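PDB 4TN5: PTS system fructose-like EIIB component 3 from Escherichia coli K12, which probably passes a phosphoryl group from phospho-EIIA, by way of a phosphocysteine, to fructose entering the cell through the EIIC component of the phosphotransferase system. Local coordinates for residues 2-8 / 34-40; 49-54 / 73-77; 79-83 / 109-113. All blocks are in the same frame, centred on the assembly; numbering follows the deposited sequence.

Interaction 1: residues 2-8 / 34-40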
loop_
_atom_site.group_PDB
_atom_site.type_symbol
_atom_site.label_atom_id
_atom_site.label_comp_id
_atom_site.label_asym_id
_atom_site.label_seq_id
_atom_site.Cartn_x
_atom_site.Cartn_y
_atom_site.Cartn_z
ATOM N N ALA A 2 7.921 19.619 6.363
ATOM C CA ALA A 2 7.141 18.547 5.758
ATOM C C ALA A 2 5.674 18.713 6.137
ATOM O O ALA A 2 5.360 19.242 7.203
ATOM C CB ALA A 2 7.659 17.192 6.209
ATOM N N TYR A 3 4.778 18.263 5.264
ATOM C CA TYR A 3 3.351 18.456 5.492
ATOM C C TYR A 3 2.566 17.146 5.507
ATOM O O TYR A 3 2.582 16.382 4.542
ATOM C CB TYR A 3 2.765 19.421 4.461
ATOM C CG TYR A 3 1.288 19.671 4.639
ATOM C CD1 TYR A 3 0.789 20.172 5.833
ATOM C CD2 TYR A 3 0.392 19.408 3.613
ATOM C CE1 TYR A 3 -0.563 20.401 6.002
ATOM C CE2 TYR A 3 -0.960 19.635 3.771
ATOM C CZ TYR A 3 -1.433 20.131 4.967
ATOM O OH TYR A 3 -2.780 20.358 5.129
ATOM N N LEU A 4 1.866 16.910 6.612
ATOM C CA LEU A 4 1.146 15.664 6.839
ATOM C C LEU A 4 -0.358 15.905 6.904
ATOM O O LEU A 4 -0.810 16.858 7.532
ATOM C CB LEU A 4 1.622 15.040 8.154
ATOM C CG LEU A 4 0.934 13.784 8.695
ATOM C CD1 LEU A 4 1.577 12.525 8.142
ATOM C CD2 LEU A 4 0.962 13.779 10.215
ATOM N N VAL A 5 -1.136 15.052 6.245
ATOM C CA VAL A 5 -2.582 15.054 6.443
ATOM C C VAL A 5 -2.972 13.783 7.185
ATOM O O VAL A 5 -2.332 12.744 7.026
ATOM C CB VAL A 5 -3.371 15.169 5.121
ATOM C CG1 VAL A 5 -3.109 16.515 4.460
ATOM C CG2 VAL A 5 -3.026 14.024 4.184
ATOM N N ALA A 6 -4.010 13.863 8.006
ATOM C CA ALA A 6 -4.365 12.731 8.849
ATOM C C ALA A 6 -5.864 12.543 9.010
ATOM O O ALA A 6 -6.638 13.499 8.961
ATOM C CB ALA A 6 -3.706 12.866 10.206
ATOM N N VAL A 7 -6.263 11.292 9.203
ATOM C CA VAL A 7 -7.645 10.964 9.508
ATOM C C VAL A 7 -7.699 10.003 10.686
ATOM O O VAL A 7 -7.127 8.913 10.639
ATOM C CB VAL A 7 -8.369 10.327 8.308
ATOM C CG1 VAL A 7 -9.779 9.925 8.703
ATOM C CG2 VAL A 7 -8.399 11.284 7.128
ATOM N N THR A 8 -8.373 10.421 11.751
ATOM C CA THR A 8 -8.587 9.557 12.901
ATOM C C THR A 8 -10.046 9.124 12.924
ATOM O O THR A 8 -10.946 9.948 12.766
ATOM C CB THR A 8 -8.228 10.266 14.218
ATOM O OG1 THR A 8 -9.029 11.444 14.365
ATOM C CG2 THR A 8 -6.760 10.661 14.221
ATOM N N GLY A 34 3.951 20.451 9.337
ATOM C CA GLY A 34 2.633 21.018 9.139
ATOM C C GLY A 34 1.648 19.867 9.132
ATOM O O GLY A 34 1.983 18.773 8.675
ATOM N N VAL A 35 0.444 20.094 9.646
ATOM C CA VAL A 35 -0.524 19.009 9.750
ATOM C C VAL A 35 -1.984 19.464 9.782
ATOM O O VAL A 35 -2.350 20.391 10.506
ATOM C CB VAL A 35 -0.218 18.094 10.964
ATOM C CG1 VAL A 35 -0.272 18.884 12.264
ATOM C CG2 VAL A 35 -1.175 16.911 11.004
ATOM N N SER A 36 -2.804 18.806 8.969
ATOM C CA SER A 36 -4.250 18.981 9.005
ATOM C C SER A 36 -4.888 17.631 9.304
ATOM O O SER A 36 -4.570 16.632 8.658
ATOM C CB SER A 36 -4.763 19.520 7.670
ATOM O OG SER A 36 -4.106 20.726 7.320
ATOM N N ILE A 37 -5.782 17.598 10.285
ATOM C CA ILE A 37 -6.367 16.336 10.725
ATOM C C ILE A 37 -7.877 16.282 10.523
ATOM O O ILE A 37 -8.618 17.098 11.071
ATOM C CB ILE A 37 -6.052 16.059 12.207
ATOM C CG1 ILE A 37 -4.555 16.218 12.472
ATOM C CG2 ILE A 37 -6.528 14.670 12.603
ATOM C CD1 ILE A 37 -4.167 16.016 13.921
ATOM N N GLU A 38 -8.324 15.311 9.733
ATOM C CA GLU A 38 -9.747 15.075 9.538
ATOM C C GLU A 38 -10.264 14.127 10.610
ATOM O O GLU A 38 -9.624 13.124 10.927
ATOM C CB GLU A 38 -10.014 14.492 8.150
ATOM C CG GLU A 38 -11.461 14.085 7.907
ATOM C CD GLU A 38 -11.704 13.611 6.487
ATOM O OE1 GLU A 38 -11.188 14.253 5.548
ATOM O OE2 GLU A 38 -12.409 12.595 6.309
ATOM N N THR A 39 -11.422 14.452 11.171
ATOM C CA THR A 39 -12.037 13.613 12.188
ATOM C C THR A 39 -13.316 12.969 11.668
ATOM O O THR A 39 -14.185 13.647 11.124
ATOM C CB THR A 39 -12.346 14.417 13.465
ATOM O OG1 THR A 39 -11.195 14.419 14.319
ATOM C CG2 THR A 39 -13.522 13.807 14.211
ATOM N N GLN A 40 -13.419 11.655 11.827
ATOM C CA GLN A 40 -14.635 10.936 11.475
ATOM C C GLN A 40 -15.155 10.180 12.692
ATOM O O GLN A 40 -14.550 9.203 13.130
ATOM C CB GLN A 40 -14.379 9.977 10.312
ATOM C CG GLN A 40 -13.940 10.666 9.028
ATOM C CD GLN A 40 -13.760 9.699 7.873
ATOM O OE1 GLN A 40 -14.147 8.533 7.957
ATOM N NE2 GLN A 40 -13.170 10.180 6.784
#

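Interaction 2: residues 49-54 / 73-77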
loop_
_atom_site.group_PDB
_atom_site.type_symbol
_atom_site.label_atom_id
_atom_site.label_comp_id
_atom_site.label_asym_id
_atom_site.label_seq_id
_atom_site.Cartn_x
_atom_site.Cartn_y
_atom_site.Cartn_z
ATOM N N LEU A 49 -10.547 17.085 4.978
ATOM C CA LEU A 49 -9.359 17.502 4.257
ATOM C C LEU A 49 -9.734 18.044 2.885
ATOM O O LEU A 49 -10.435 17.384 2.118
ATOM C CB LEU A 49 -8.372 16.339 4.138
ATOM C CG LEU A 49 -7.947 15.785 5.499
ATOM C CD1 LEU A 49 -7.155 14.500 5.354
ATOM C CD2 LEU A 49 -7.149 16.824 6.272
ATOM N N ALA A 50 -9.298 19.267 2.604
ATOM C CA ALA A 50 -9.371 19.815 1.262
ATOM C C ALA A 50 -8.446 18.951 0.426
ATOM O O ALA A 50 -7.412 18.505 0.911
ATOM C CB ALA A 50 -8.891 21.243 1.260
ATOM N N ASP A 51 -8.806 18.690 -0.822
ATOM C CA ASP A 51 -7.976 17.801 -1.629
ATOM C C ASP A 51 -6.699 18.461 -2.139
ATOM O O ASP A 51 -5.719 17.773 -2.425
ATOM C CB ASP A 51 -8.780 17.119 -2.737
ATOM C CG ASP A 51 -9.913 16.282 -2.184
ATOM O OD1 ASP A 51 -9.992 16.157 -0.945
ATOM O OD2 ASP A 51 -10.692 15.709 -2.974
ATOM N N GLU A 52 -6.695 19.789 -2.209
ATOM C CA GLU A 52 -5.455 20.513 -2.453
ATOM C C GLU A 52 -4.481 20.246 -1.308
ATOM O O GLU A 52 -3.273 20.210 -1.514
ATOM C CB GLU A 52 -5.688 22.022 -2.624
ATOM C CG GLU A 52 -6.645 22.683 -1.626
ATOM C CD GLU A 52 -8.110 22.511 -1.990
ATOM O OE1 GLU A 52 -8.507 21.393 -2.378
ATOM O OE2 GLU A 52 -8.869 23.500 -1.896
ATOM N N ASP A 53 -5.020 20.051 -0.106
ATOM C CA ASP A 53 -4.220 19.684 1.058
ATOM C C ASP A 53 -3.668 18.274 0.886
ATOM O O ASP A 53 -2.507 18.007 1.190
ATOM C CB ASP A 53 -5.075 19.720 2.326
ATOM C CG ASP A 53 -5.341 21.124 2.819
ATOM O OD1 ASP A 53 -4.546 22.035 2.504
ATOM O OD2 ASP A 53 -6.362 21.315 3.510
ATOM N N ILE A 54 -4.522 17.371 0.412
ATOM C CA ILE A 54 -4.163 15.965 0.249
ATOM C C ILE A 54 -3.173 15.779 -0.900
ATOM O O ILE A 54 -2.292 14.919 -0.846
ATOM C CB ILE A 54 -5.423 15.098 0.005
ATOM C CG1 ILE A 54 -6.394 15.231 1.179
ATOM C CG2 ILE A 54 -5.052 13.636 -0.207
ATOM C CD1 ILE A 54 -7.644 14.388 1.040
ATOM N N ARG A 73 -9.546 8.795 -1.273
ATOM C CA ARG A 73 -8.852 10.046 -1.560
ATOM C C ARG A 73 -7.348 9.897 -1.438
ATOM O O ARG A 73 -6.587 10.759 -1.880
ATOM C CB ARG A 73 -9.344 11.132 -0.605
ATOM C CG ARG A 73 -10.822 11.459 -0.749
ATOM C CD ARG A 73 -11.325 12.249 0.452
ATOM N NE ARG A 73 -11.287 11.452 1.677
ATOM C CZ ARG A 73 -11.463 11.943 2.901
ATOM N NH1 ARG A 73 -11.676 13.240 3.076
ATOM N NH2 ARG A 73 -11.414 11.135 3.952
ATOM N N PHE A 74 -6.930 8.786 -0.844
ATOM C CA PHE A 74 -5.542 8.589 -0.468
ATOM C C PHE A 74 -4.857 7.506 -1.295
ATOM O O PHE A 74 -3.752 7.080 -0.963
ATOM C CB PHE A 74 -5.465 8.227 1.017
ATOM C CG PHE A 74 -6.180 9.199 1.917
ATOM C CD1 PHE A 74 -5.559 10.370 2.312
ATOM C CD2 PHE A 74 -7.463 8.938 2.375
ATOM C CE1 PHE A 74 -6.202 11.269 3.138
ATOM C CE2 PHE A 74 -8.113 9.837 3.205
ATOM C CZ PHE A 74 -7.479 11.003 3.587
ATOM N N GLU A 75 -5.502 7.060 -2.369
ATOM C CA GLU A 75 -4.941 5.973 -3.174
ATOM C C GLU A 75 -3.637 6.364 -3.874
ATOM O O GLU A 75 -2.798 5.508 -4.153
ATOM C CB GLU A 75 -5.965 5.423 -4.176
ATOM C CG GLU A 75 -6.197 6.284 -5.409
ATOM C CD GLU A 75 -7.478 5.919 -6.137
ATOM O OE1 GLU A 75 -7.720 4.712 -6.352
ATOM O OE2 GLU A 75 -8.245 6.838 -6.494
ATOM N N HIS A 76 -3.464 7.655 -4.140
ATOM C CA HIS A 76 -2.243 8.140 -4.781
ATOM C C HIS A 76 -1.340 8.905 -3.821
ATOM O O HIS A 76 -0.579 9.780 -4.235
ATOM C CB HIS A 76 -2.572 9.009 -5.995
ATOM C CG HIS A 76 -3.246 8.264 -7.104
ATOM N ND1 HIS A 76 -2.629 7.244 -7.793
ATOM C CD2 HIS A 76 -4.477 8.399 -7.650
ATOM C CE1 HIS A 76 -3.456 6.775 -8.711
ATOM N NE2 HIS A 76 -4.583 7.459 -8.646
ATOM N N CYS A 77 -1.421 8.567 -2.540
ATOM C CA CYS A 77 -0.586 9.209 -1.538
ATOM C C CYS A 77 0.353 8.205 -0.888
ATOM O O CYS A 77 0.026 7.026 -0.760
ATOM C CB CYS A 77 -1.452 9.859 -0.453
ATOM S SG CYS A 77 -2.792 10.898 -1.073
#

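Interaction 3: residues 79-83 / 109-113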
loop_
_atom_site.group_PDB
_atom_site.type_symbol
_atom_site.label_atom_id
_atom_site.label_comp_id
_atom_site.label_asym_id
_atom_site.label_seq_id
_atom_site.Cartn_x
_atom_site.Cartn_y
_atom_site.Cartn_z
ATOM N N TYR A 79 1.342 6.817 2.354
ATOM C CA TYR A 79 0.678 6.838 3.653
ATOM C C TYR A 79 0.984 5.668 4.582
ATOM O O TYR A 79 1.397 4.592 4.149
ATOM C CB TYR A 79 -0.841 7.051 3.515
ATOM C CG TYR A 79 -1.637 5.882 2.973
ATOM C CD1 TYR A 79 -2.009 4.826 3.796
ATOM C CD2 TYR A 79 -2.056 5.858 1.649
ATOM C CE1 TYR A 79 -2.749 3.765 3.309
ATOM C CE2 TYR A 79 -2.799 4.802 1.154
ATOM C CZ TYR A 79 -3.143 3.759 1.989
ATOM O OH TYR A 79 -3.881 2.706 1.500
ATOM N N VAL A 80 0.780 5.917 5.870
ATOM C CA VAL A 80 0.865 4.893 6.895
ATOM C C VAL A 80 -0.520 4.721 7.500
ATOM O O VAL A 80 -1.179 5.703 7.840
ATOM C CB VAL A 80 1.843 5.298 8.013
ATOM C CG1 VAL A 80 1.885 4.234 9.099
ATOM C CG2 VAL A 80 3.227 5.537 7.442
ATOM N N GLN A 81 -0.969 3.478 7.619
ATOM C CA GLN A 81 -2.265 3.206 8.226
ATOM C C GLN A 81 -2.127 2.308 9.448
ATOM O O GLN A 81 -1.382 1.329 9.433
ATOM C CB GLN A 81 -3.224 2.579 7.211
ATOM C CG GLN A 81 -4.590 2.240 7.790
ATOM C CD GLN A 81 -5.608 1.882 6.727
ATOM O OE1 GLN A 81 -5.455 2.239 5.559
ATOM N NE2 GLN A 81 -6.658 1.174 7.127
ATOM N N CYS A 82 -2.849 2.655 10.509
ATOM C CA CYS A 82 -2.863 1.853 11.724
ATOM C C CYS A 82 -4.167 2.070 12.478
ATOM O O CYS A 82 -4.894 3.028 12.217
ATOM C CB CYS A 82 -1.676 2.211 12.619
ATOM S SG CYS A 82 -1.726 3.888 13.289
ATOM N N SER A 83 -4.463 1.172 13.411
ATOM C CA SER A 83 -5.648 1.307 14.245
ATOM C C SER A 83 -5.407 2.360 15.320
ATOM O O SER A 83 -4.263 2.713 15.605
ATOM C CB SER A 83 -6.007 -0.034 14.884
ATOM O OG SER A 83 -4.903 -0.579 15.584
ATOM N N HIS A 109 2.575 2.392 0.499
ATOM C CA HIS A 109 1.544 2.341 1.525
ATOM C C HIS A 109 2.062 1.424 2.620
ATOM O O HIS A 109 2.602 0.358 2.333
ATOM C CB HIS A 109 0.245 1.762 0.966
ATOM C CG HIS A 109 -0.393 2.604 -0.094
ATOM N ND1 HIS A 109 -1.525 2.209 -0.773
ATOM C CD2 HIS A 109 -0.062 3.819 -0.591
ATOM C CE1 HIS A 109 -1.864 3.141 -1.643
ATOM N NE2 HIS A 109 -0.992 4.131 -1.554
ATOM N N LEU A 110 1.907 1.833 3.872
ATOM C CA LEU A 110 2.393 1.021 4.978
ATOM C C LEU A 110 1.273 0.743 5.965
ATOM O O LEU A 110 0.720 1.662 6.570
ATOM C CB LEU A 110 3.567 1.712 5.679
ATOM C CG LEU A 110 4.660 0.844 6.315
ATOM C CD1 LEU A 110 5.790 1.725 6.824
ATOM C CD2 LEU A 110 4.120 -0.032 7.440
ATOM N N ILE A 111 0.930 -0.529 6.119
ATOM C CA ILE A 111 -0.000 -0.907 7.163
ATOM C C ILE A 111 0.784 -1.325 8.371
ATOM O O ILE A 111 1.637 -2.219 8.319
ATOM C CB ILE A 111 -0.957 -2.025 6.747
ATOM C CG1 ILE A 111 -2.173 -1.412 6.061
ATOM C CG2 ILE A 111 -1.412 -2.829 7.963
ATOM C CD1 ILE A 111 -3.318 -2.366 5.875
ATOM N N LEU A 112 0.500 -0.673 9.494
ATOM C CA LEU A 112 1.182 -0.971 10.747
ATOM C C LEU A 112 0.205 -1.533 11.774
ATOM O O LEU A 112 -0.991 -1.646 11.509
ATOM C CB LEU A 112 1.739 0.310 11.371
ATOM C CG LEU A 112 3.186 0.662 11.021
ATOM C CD1 LEU A 112 3.646 1.886 11.797
ATOM C CD2 LEU A 112 4.106 -0.521 11.284
ATOM N N GLU A 113 0.723 -1.883 12.946
ATOM C CA GLU A 113 -0.102 -2.433 14.015
ATOM C C GLU A 113 -1.533 -1.905 14.026
ATOM O O GLU A 113 -1.715 -0.712 13.607
ATOM C CB GLU A 113 0.543 -2.234 15.387
ATOM C CG GLU A 113 1.631 -3.243 15.715
ATOM C CD GLU A 113 1.718 -3.546 17.198
ATOM O OE1 GLU A 113 1.065 -2.835 17.990
ATOM O OE2 GLU A 113 2.439 -4.495 17.571
ATOM O OXT GLU A 113 -2.441 -2.694 14.455
#

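Interaction 1: residues 2-8 / 34-40
Y3 reaches from strand 3-8 across to G34 and S36, and its ring spans the first rungs of a parallel pair. From CB, the torsion that sets CG anti to the backbone N (chi1 -180°) swings the chain over the neighbouring strand: CG nears G34 O, and CD1 lies 3.4 Å from that G34 O. CE1 is 3.8 Å from V35 N, and CZ nears S36 OG. At the tip, Y3 OH and S36 OG are 2.6 Å apart in a hydrogen bond that either hydroxyl could donate, and S36 OG sits at the ring's edge.

Beneath this, the backbones alternate as parallel strands do. S36 supplies N to L4 O and O to A6 N, while E38 N meets A6 O at 2.6 Å and Q40 N meets T8 O with an N-H...O angle of 173°. On the face of L4 and A6, which helix 18-30 covers, L4 CD2 touches V35 CG2 at 3.9 Å and A6 CB meets I37 CG2. On the other face V7 and E38 run side by side, CG2 to CB 3.7 Å. Q40 NE2 gives E38 OE2 a bond of 2.6 Å, with the carboxylate oxygen in the amide plane, while R73 NH1 forms a salt bridge with E38 OE1.

Strand 3-9, helix 18-30 and strand 34-41 form a beta-alpha-beta unit whose first strand leads to C10, the inferred phosphocysteine site. The helix-facing side is apolar through L4, A6, V35 and I37 and ends in T8 and T39; the other carries a buried carboxylate whose charge is probably balanced by R73, with hydrogen bonds from Q40 and L49 N.

Interaction 2: residues 49-54 / 73-77
I54 meets R73, F74 and C77 with its two outer branches, and these apolar touches carry most of the contact. Its CG2, anti to the backbone N, lies 3.7 Å from C77 SG and equally near the backbone oxygen of R73. The longer branch turns the other way: CD1 is 4.0 Å from R73 CB and comes equally close to F74 CE1, the isoleucine crossing both side chains at about a right angle. L49 adds a second apolar partner for the phenylalanine, its CD1 meeting F74 CZ at 3.9 Å, at the ring edge.

Flat-group packing comes next, within 73-77 itself. The bend of R73 at chi3 (-66°) turns a guanidinium face to the CZ edge of F74, with F74 CZ 3.8 Å above the guanidinium plane, and R73 CB lies over one face of the ring, toward its rim.

Charged groups meet less directly. R73 NH1 is 5.2 Å from D51 OD1, opposite charges whose atoms do not touch; the arginine is instead held by G70 O at NE and by E38 at NH1. Each segment has its own backbone bonds: I54 N to O of A50, the N-cap of helix 51-56, and C77 N to F74 O, closing a type I turn.

The contact therefore fastens the first turn of helix 51-56 to the loop before strand 79-82 through van der Waals packing, while the arginine's charge is probably met chiefly by E38, outside the pair.

Interaction 3: residues 79-83 / 109-113
Y79 and H109 stack face to face at the start of two parallel strands, their ring centroids 4.0 Å apart and their planes inclined by 30°. Y79 CE2 stands 3.2 Å above the imidazole plane, over its centre, whereas H109 CB lies over the tyrosine face near the rim. With chi1 at 72°, the tyrosine CG lies between the backbone N and the carbonyl carbon, which swings the ring toward the histidine.

The next shell is backbone. Y79 O takes L110 N, L110 O takes Q81 N, and Q81 O takes L112 N at 2.7 Å and an N-H...O angle of 178°, which sets Y79 and H109 opposite each other on paired strands. On the face opposite the stack, V80 CG1 meets L112 CD1 at 4.0 Å, with helix 92-103 packed against both. Past the last rung, the terminal carboxylate of E113 bonds weakly to S83 N and OG, while the E113 side chain forms salt bridges with R89 and R93.

Farther out, strand 59-64 flanks 79-82, and H109 and I111 pair antiparallel with a strand of the second subunit, continuing the sheet across the dimer. An alanine at H109 would probably leave one face of the Y79 ring without its stacking partner and the nickel ion without this neighbour. That ion lies about 3 Å from the nearest atom of the H109 side chain, and its charge is likely to polarise the imidazole and so the stack.

Overall arrangement
The three interactions follow one another along the chain. Interactions 1 and 3 belong to the same mixed sheet, with strand 59-64 running between strands 3-9 and 79-82; their centres are about 14 Å apart and their nearest atoms about 6 Å. Interaction 2 lies beside both, about 10 Å from the centre of interaction 1 and 16 Å from that of interaction 3. E38 of interaction 1 joins it through a salt bridge to R73, and the backbone oxygens of F74 and C77 pack against the rings of interaction 3. The helix-to-loop contact thus borders interaction 1, on the strand that runs to C10, and interaction 3, on the sheet edge that the second subunit extends.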